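Local coordinates for vacuolar-sorting protein BRO1 (Saccharomyces cerevisiae, PDB 1ZB1), which helps sort cargo proteins into multivesicular bodies and, as an adapter, recruits the deubiquitinase DOA4 to endosomes, at residues Lys243-Ser257 / Ser283-Leu297. Numbering follows the deposited sequence.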
loop_
_atom_site.group_PDB
_atom_site.type_symbol
_atom_site.label_atom_id
_atom_site.label_comp_id
_atom_site.label_asym_id
_atom_site.label_seq_id
_atom_site.Cartn_x
_atom_site.Cartn_y
_atom_site.Cartn_z
ATOM N N LYS A 243 -3.697 -10.697 12.121
ATOM C CA LYS A 243 -3.777 -9.506 12.967
ATOM C C LYS A 243 -4.366 -8.266 12.287
ATOM O O LYS A 243 -4.931 -7.401 12.957
ATOM C CB LYS A 243 -2.387 -9.147 13.496
ATOM C CG LYS A 243 -1.824 -10.119 14.512
ATOM C CD LYS A 243 -0.364 -9.802 14.814
ATOM C CE LYS A 243 -0.180 -8.353 15.242
ATOM N NZ LYS A 243 1.250 -8.023 15.497
ATOM N N TRP A 244 -4.234 -8.177 10.966
ATOM C CA TRP A 244 -4.732 -7.018 10.228
ATOM C C TRP A 244 -6.239 -6.805 10.288
ATOM O O TRP A 244 -6.714 -5.665 10.313
ATOM C CB TRP A 244 -4.319 -7.096 8.752
ATOM C CG TRP A 244 -2.842 -7.083 8.513
ATOM C CD1 TRP A 244 -1.862 -6.762 9.411
ATOM C CD2 TRP A 244 -2.178 -7.363 7.276
ATOM N NE1 TRP A 244 -0.628 -6.824 8.807
ATOM C CE2 TRP A 244 -0.793 -7.190 7.496
ATOM C CE3 TRP A 244 -2.618 -7.744 6.002
ATOM C CZ2 TRP A 244 0.158 -7.383 6.489
ATOM C CZ3 TRP A 244 -1.674 -7.938 4.998
ATOM C CH2 TRP A 244 -0.300 -7.756 5.248
ATOM N N LYS A 245 -6.998 -7.893 10.301
ATOM C CA LYS A 245 -8.450 -7.783 10.314
ATOM C C LYS A 245 -9.003 -6.934 11.462
ATOM O O LYS A 245 -9.822 -6.041 11.242
ATOM C CB LYS A 245 -9.075 -9.179 10.355
ATOM C CG LYS A 245 -10.551 -9.207 9.997
ATOM C CD LYS A 245 -11.082 -10.632 9.968
ATOM C CE LYS A 245 -12.504 -10.675 9.447
ATOM N NZ LYS A 245 -13.399 -9.816 10.268
ATOM N N THR A 246 -8.551 -7.200 12.683
ATOM C CA THR A 246 -9.050 -6.458 13.833
ATOM C C THR A 246 -8.640 -4.989 13.827
ATOM O O THR A 246 -9.411 -4.123 14.232
ATOM C CB THR A 246 -8.597 -7.109 15.160
ATOM O OG1 THR A 246 -7.168 -7.076 15.257
ATOM C CG2 THR A 246 -9.060 -8.557 15.216
ATOM N N THR A 247 -7.431 -4.705 13.353
ATOM C CA THR A 247 -6.948 -3.328 13.315
ATOM C C THR A 247 -7.663 -2.475 12.261
ATOM O O THR A 247 -7.895 -1.283 12.467
ATOM C CB THR A 247 -5.427 -3.307 13.086
ATOM O OG1 THR A 247 -4.783 -3.890 14.225
ATOM C CG2 THR A 247 -4.918 -1.887 12.896
ATOM N N VAL A 248 -8.021 -3.087 11.139
ATOM C CA VAL A 248 -8.728 -2.376 10.084
ATOM C C VAL A 248 -10.111 -1.985 10.609
ATOM O O VAL A 248 -10.581 -0.862 10.402
ATOM C CB VAL A 248 -8.868 -3.266 8.819
ATOM C CG1 VAL A 248 -9.918 -2.688 7.879
ATOM C CG2 VAL A 248 -7.521 -3.358 8.102
ATOM N N THR A 249 -10.758 -2.914 11.303
ATOM C CA THR A 249 -12.081 -2.655 11.857
ATOM C C THR A 249 -12.025 -1.555 12.918
ATOM O O THR A 249 -12.896 -0.691 12.974
ATOM C CB THR A 249 -12.681 -3.935 12.481
ATOM O OG1 THR A 249 -12.843 -4.925 11.457
ATOM C CG2 THR A 249 -14.037 -3.638 13.113
ATOM N N CYS A 250 -10.996 -1.583 13.751
ATOM C CA CYS A 250 -10.850 -0.573 14.787
ATOM C C CYS A 250 -10.702 0.809 14.138
ATOM O O CYS A 250 -11.410 1.761 14.495
ATOM C CB CYS A 250 -9.627 -0.881 15.649
ATOM S SG CYS A 250 -9.419 0.230 17.061
ATOM N N LYS A 251 -9.791 0.908 13.173
ATOM C CA LYS A 251 -9.548 2.168 12.481
ATOM C C LYS A 251 -10.787 2.743 11.798
ATOM O O LYS A 251 -11.026 3.952 11.866
ATOM C CB LYS A 251 -8.408 2.014 11.458
ATOM C CG LYS A 251 -7.017 1.876 12.090
ATOM C CD LYS A 251 -5.895 1.947 11.050
ATOM C CE LYS A 251 -4.514 1.963 11.716
ATOM N NZ LYS A 251 -3.388 1.991 10.731
ATOM N N LEU A 252 -11.589 1.899 11.159
ATOM C CA LEU A 252 -12.776 2.416 10.485
ATOM C C LEU A 252 -13.733 3.092 11.470
ATOM O O LEU A 252 -14.242 4.177 11.190
ATOM C CB LEU A 252 -13.479 1.308 9.697
ATOM C CG LEU A 252 -14.497 0.352 10.303
ATOM C CD1 LEU A 252 -15.835 1.058 10.491
ATOM C CD2 LEU A 252 -14.676 -0.830 9.346
ATOM N N HIS A 253 -13.975 2.469 12.621
ATOM C CA HIS A 253 -14.853 3.079 13.617
ATOM C C HIS A 253 -14.174 4.283 14.265
ATOM O O HIS A 253 -14.805 5.312 14.488
ATOM C CB HIS A 253 -15.228 2.076 14.714
ATOM C CG HIS A 253 -16.163 1.003 14.257
ATOM N ND1 HIS A 253 -17.430 1.272 13.787
ATOM C CD2 HIS A 253 -16.015 -0.341 14.199
ATOM C CE1 HIS A 253 -18.023 0.139 13.457
ATOM N NE2 HIS A 253 -17.187 -0.855 13.697
ATOM N N PHE A 254 -12.885 4.158 14.565
ATOM C CA PHE A 254 -12.161 5.256 15.203
ATOM C C PHE A 254 -12.134 6.536 14.371
ATOM O O PHE A 254 -12.307 7.636 14.903
ATOM C CB PHE A 254 -10.723 4.860 15.519
ATOM C CG PHE A 254 -9.939 5.950 16.191
ATOM C CD1 PHE A 254 -10.203 6.299 17.510
ATOM C CD2 PHE A 254 -8.960 6.654 15.496
ATOM C CE1 PHE A 254 -9.507 7.333 18.130
ATOM C CE2 PHE A 254 -8.256 7.690 16.104
ATOM C CZ PHE A 254 -8.530 8.032 17.427
ATOM N N TYR A 255 -11.902 6.404 13.069
ATOM C CA TYR A 255 -11.856 7.587 12.229
ATOM C C TYR A 255 -13.246 8.148 11.967
ATOM O O TYR A 255 -13.410 9.350 11.767
ATOM C CB TYR A 255 -11.067 7.287 10.947
ATOM C CG TYR A 255 -9.580 7.289 11.245
ATOM C CD1 TYR A 255 -8.946 8.459 11.665
ATOM C CD2 TYR A 255 -8.825 6.114 11.206
ATOM C CE1 TYR A 255 -7.605 8.463 12.048
ATOM C CE2 TYR A 255 -7.480 6.110 11.588
ATOM C CZ TYR A 255 -6.879 7.286 12.009
ATOM O OH TYR A 255 -5.562 7.294 12.417
ATOM N N LYS A 256 -14.255 7.288 12.001
ATOM C CA LYS A 256 -15.622 7.761 11.824
ATOM C C LYS A 256 -15.939 8.617 13.059
ATOM O O LYS A 256 -16.574 9.669 12.959
ATOM C CB LYS A 256 -16.594 6.584 11.746
ATOM C CG LYS A 256 -18.051 7.001 11.728
ATOM C CD LYS A 256 -18.727 6.649 10.418
ATOM C CE LYS A 256 -18.778 5.143 10.196
ATOM N NZ LYS A 256 -19.539 4.814 8.958
ATOM N N SER A 257 -15.478 8.159 14.219
ATOM C CA SER A 257 -15.684 8.874 15.476
ATOM C C SER A 257 -14.979 10.227 15.444
ATOM O O SER A 257 -15.560 11.251 15.812
ATOM C CB SER A 257 -15.137 8.059 16.653
ATOM O OG SER A 257 -15.151 8.822 17.854
ATOM N N SER A 283 -20.391 10.480 17.791
ATOM C CA SER A 283 -18.958 10.258 17.906
ATOM C C SER A 283 -18.649 9.243 19.005
ATOM O O SER A 283 -17.866 8.314 18.804
ATOM C CB SER A 283 -18.244 11.575 18.213
ATOM O OG SER A 283 -16.842 11.387 18.298
ATOM N N MET A 284 -19.264 9.430 20.170
ATOM C CA MET A 284 -19.062 8.533 21.301
ATOM C C MET A 284 -19.465 7.106 20.941
ATOM O O MET A 284 -18.786 6.155 21.315
ATOM C CB MET A 284 -19.878 9.003 22.512
ATOM C CG MET A 284 -19.691 8.141 23.761
ATOM S SD MET A 284 -18.020 8.234 24.448
ATOM C CE MET A 284 -17.266 6.805 23.757
ATOM N N GLN A 285 -20.577 6.969 20.226
ATOM C CA GLN A 285 -21.066 5.662 19.799
ATOM C C GLN A 285 -19.982 4.935 19.002
ATOM O O GLN A 285 -19.607 3.808 19.321
ATOM C CB GLN A 285 -22.314 5.824 18.924
ATOM C CG GLN A 285 -23.547 6.341 19.655
ATOM C CD GLN A 285 -24.701 6.643 18.707
ATOM O OE1 GLN A 285 -25.052 5.825 17.857
ATOM N NE2 GLN A 285 -25.297 7.824 18.853
ATOM N N GLN A 286 -19.485 5.601 17.963
ATOM C CA GLN A 286 -18.453 5.039 17.108
ATOM C C GLN A 286 -17.180 4.691 17.867
ATOM O O GLN A 286 -16.584 3.642 17.630
ATOM C CB GLN A 286 -18.141 6.008 15.969
ATOM C CG GLN A 286 -19.243 6.078 14.930
ATOM C CD GLN A 286 -19.537 4.718 14.321
ATOM O OE1 GLN A 286 -18.629 4.025 13.852
ATOM N NE2 GLN A 286 -20.806 4.332 14.318
ATOM N N LEU A 287 -16.758 5.563 18.778
ATOM C CA LEU A 287 -15.554 5.285 19.550
ATOM C C LEU A 287 -15.755 4.004 20.363
ATOM O O LEU A 287 -14.858 3.163 20.452
ATOM C CB LEU A 287 -15.230 6.443 20.493
ATOM C CG LEU A 287 -14.040 6.178 21.417
ATOM C CD1 LEU A 287 -12.782 5.993 20.593
ATOM C CD2 LEU A 287 -13.867 7.338 22.393
ATOM N N ILE A 288 -16.932 3.859 20.961
ATOM C CA ILE A 288 -17.214 2.660 21.745
ATOM C C ILE A 288 -17.200 1.431 20.828
ATOM O O ILE A 288 -16.683 0.380 21.200
ATOM C CB ILE A 288 -18.578 2.768 22.473
ATOM C CG1 ILE A 288 -18.490 3.832 23.570
ATOM C CG2 ILE A 288 -18.953 1.423 23.096
ATOM C CD1 ILE A 288 -19.825 4.185 24.209
ATOM N N SER A 289 -17.750 1.575 19.624
ATOM C CA SER A 289 -17.779 0.478 18.657
ATOM C C SER A 289 -16.378 -0.030 18.290
ATOM O O SER A 289 -16.209 -1.201 17.949
ATOM C CB SER A 289 -18.491 0.915 17.370
ATOM O OG SER A 289 -19.889 1.031 17.548
ATOM N N SER A 290 -15.380 0.846 18.364
ATOM C CA SER A 290 -14.012 0.481 18.004
ATOM C C SER A 290 -13.251 -0.249 19.101
ATOM O O SER A 290 -12.299 -0.982 18.827
ATOM C CB SER A 290 -13.211 1.730 17.636
ATOM O OG SER A 290 -12.819 2.439 18.804
ATOM N N LEU A 291 -13.679 -0.032 20.340
ATOM C CA LEU A 291 -13.030 -0.604 21.508
ATOM C C LEU A 291 -12.758 -2.107 21.486
ATOM O O LEU A 291 -11.662 -2.543 21.829
ATOM C CB LEU A 291 -13.827 -0.225 22.759
ATOM C CG LEU A 291 -13.896 1.291 22.979
ATOM C CD1 LEU A 291 -14.748 1.605 24.202
ATOM C CD2 LEU A 291 -12.486 1.847 23.151
ATOM N N PRO A 292 -13.744 -2.917 21.083
ATOM C CA PRO A 292 -13.505 -4.367 21.055
ATOM C C PRO A 292 -12.414 -4.790 20.059
ATOM O O PRO A 292 -11.948 -5.928 20.098
ATOM C CB PRO A 292 -14.873 -4.940 20.675
ATOM C CG PRO A 292 -15.833 -3.906 21.168
ATOM C CD PRO A 292 -15.149 -2.616 20.766
ATOM N N PHE A 293 -12.002 -3.880 19.179
ATOM C CA PHE A 293 -10.983 -4.209 18.181
ATOM C C PHE A 293 -9.668 -3.453 18.357
ATOM O O PHE A 293 -8.800 -3.508 17.485
ATOM C CB PHE A 293 -11.515 -3.932 16.774
ATOM C CG PHE A 293 -12.867 -4.520 16.505
ATOM C CD1 PHE A 293 -14.020 -3.771 16.719
ATOM C CD2 PHE A 293 -12.990 -5.821 16.024
ATOM C CE1 PHE A 293 -15.280 -4.309 16.455
ATOM C CE2 PHE A 293 -14.244 -6.369 15.758
ATOM C CZ PHE A 293 -15.393 -5.612 15.973
ATOM N N LYS A 294 -9.516 -2.768 19.486
ATOM C CA LYS A 294 -8.325 -1.963 19.770
ATOM C C LYS A 294 -7.066 -2.730 20.146
ATOM O O LYS A 294 -5.989 -2.146 20.260
ATOM C CB LYS A 294 -8.630 -0.981 20.906
ATOM C CG LYS A 294 -8.782 -1.651 22.278
ATOM C CD LYS A 294 -8.834 -0.614 23.398
ATOM C CE LYS A 294 -8.840 -1.260 24.778
ATOM N NZ LYS A 294 -10.127 -1.950 25.073
ATOM N N THR A 295 -7.206 -4.034 20.337
ATOM C CA THR A 295 -6.102 -4.898 20.755
ATOM C C THR A 295 -4.653 -4.502 20.420
ATOM O O THR A 295 -3.829 -4.365 21.326
ATOM C CB THR A 295 -6.343 -6.341 20.262
ATOM O OG1 THR A 295 -7.708 -6.709 20.521
ATOM C CG2 THR A 295 -5.420 -7.307 20.996
ATOM N N TRP A 296 -4.331 -4.304 19.144
ATOM C CA TRP A 296 -2.952 -3.968 18.769
ATOM C C TRP A 296 -2.586 -2.485 18.746
ATOM O O TRP A 296 -1.420 -2.139 18.555
ATOM C CB TRP A 296 -2.619 -4.573 17.395
ATOM C CG TRP A 296 -3.042 -6.003 17.266
ATOM C CD1 TRP A 296 -4.231 -6.464 16.778
ATOM C CD2 TRP A 296 -2.318 -7.155 17.714
ATOM N NE1 TRP A 296 -4.294 -7.832 16.899
ATOM C CE2 TRP A 296 -3.133 -8.282 17.470
ATOM C CE3 TRP A 296 -1.058 -7.343 18.299
ATOM C CZ2 TRP A 296 -2.733 -9.583 17.795
ATOM C CZ3 TRP A 296 -0.657 -8.642 18.620
ATOM C CH2 TRP A 296 -1.495 -9.743 18.366
ATOM N N LEU A 297 -3.568 -1.615 18.959
ATOM C CA LEU A 297 -3.330 -0.174 18.915
ATOM C C LEU A 297 -3.291 0.542 20.261
ATOM O O LEU A 297 -3.030 1.745 20.308
ATOM C CB LEU A 297 -4.402 0.485 18.056
ATOM C CG LEU A 297 -4.462 0.084 16.585
ATOM C CD1 LEU A 297 -5.809 0.484 16.018
ATOM C CD2 LEU A 297 -3.337 0.743 15.828
HETATM O O HOH W 1 -6.096 -9.905 16.067
HETATM O O HOH W 2 -6.051 -3.590 16.988
#
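S257 and S283 exchange a pair of hydrogen bonds where two antiparallel helices of the Bro1 domain run close together, their axes 7.6 Å apart at 166°. S283 OG donates to S257 O (2.8 Å), and S257 OG donates to S283 O (2.9 Å), an oxygen that also accepts the helical N-H of L287. Both hydroxyls stand well above the carbonyl planes they reach, and serine is small enough to let the CA atoms of the pair approach to 4.3 Å.

One turn earlier in helix 243-257, H253 gives its ND1 proton to Q286 OE1 (3.0 Å) in a nearly straight bond at 171°, with the oxygen in the imidazole plane. Q286 makes this possible by bending at chi2 (-58°), while S289 CB and L252 CD1 sandwich the ring. Small C250 and S290 then admit close backbones; S290 OG turns back onto L287 O.

Farther along the chain, past the 3-10 segment 291-292, F293 lays its ring flat on T249 CG2, 3.4 Å from the centroid; the threonine's OG1 is bound to H226. W296 takes K243 over its six-membered ring, CE 3.3 Å from the centroid and NZ in cation-pi range. Two waters bridge polar atoms here: one accepts from W296 NE1 and also bonds T246 OG1; the other bonds T247 OG1, donates to F293 O and accepts from W296 N.

C250 SG meets L297 CD1, and F254 meets L287. C250 packs on F303 and L287 on F306 of helix 303-322, while F254 touches I301 and L297 touches Y9; K251 and Y255 instead reach E192 of helix 176-198, and helix 208-230 lies against L252.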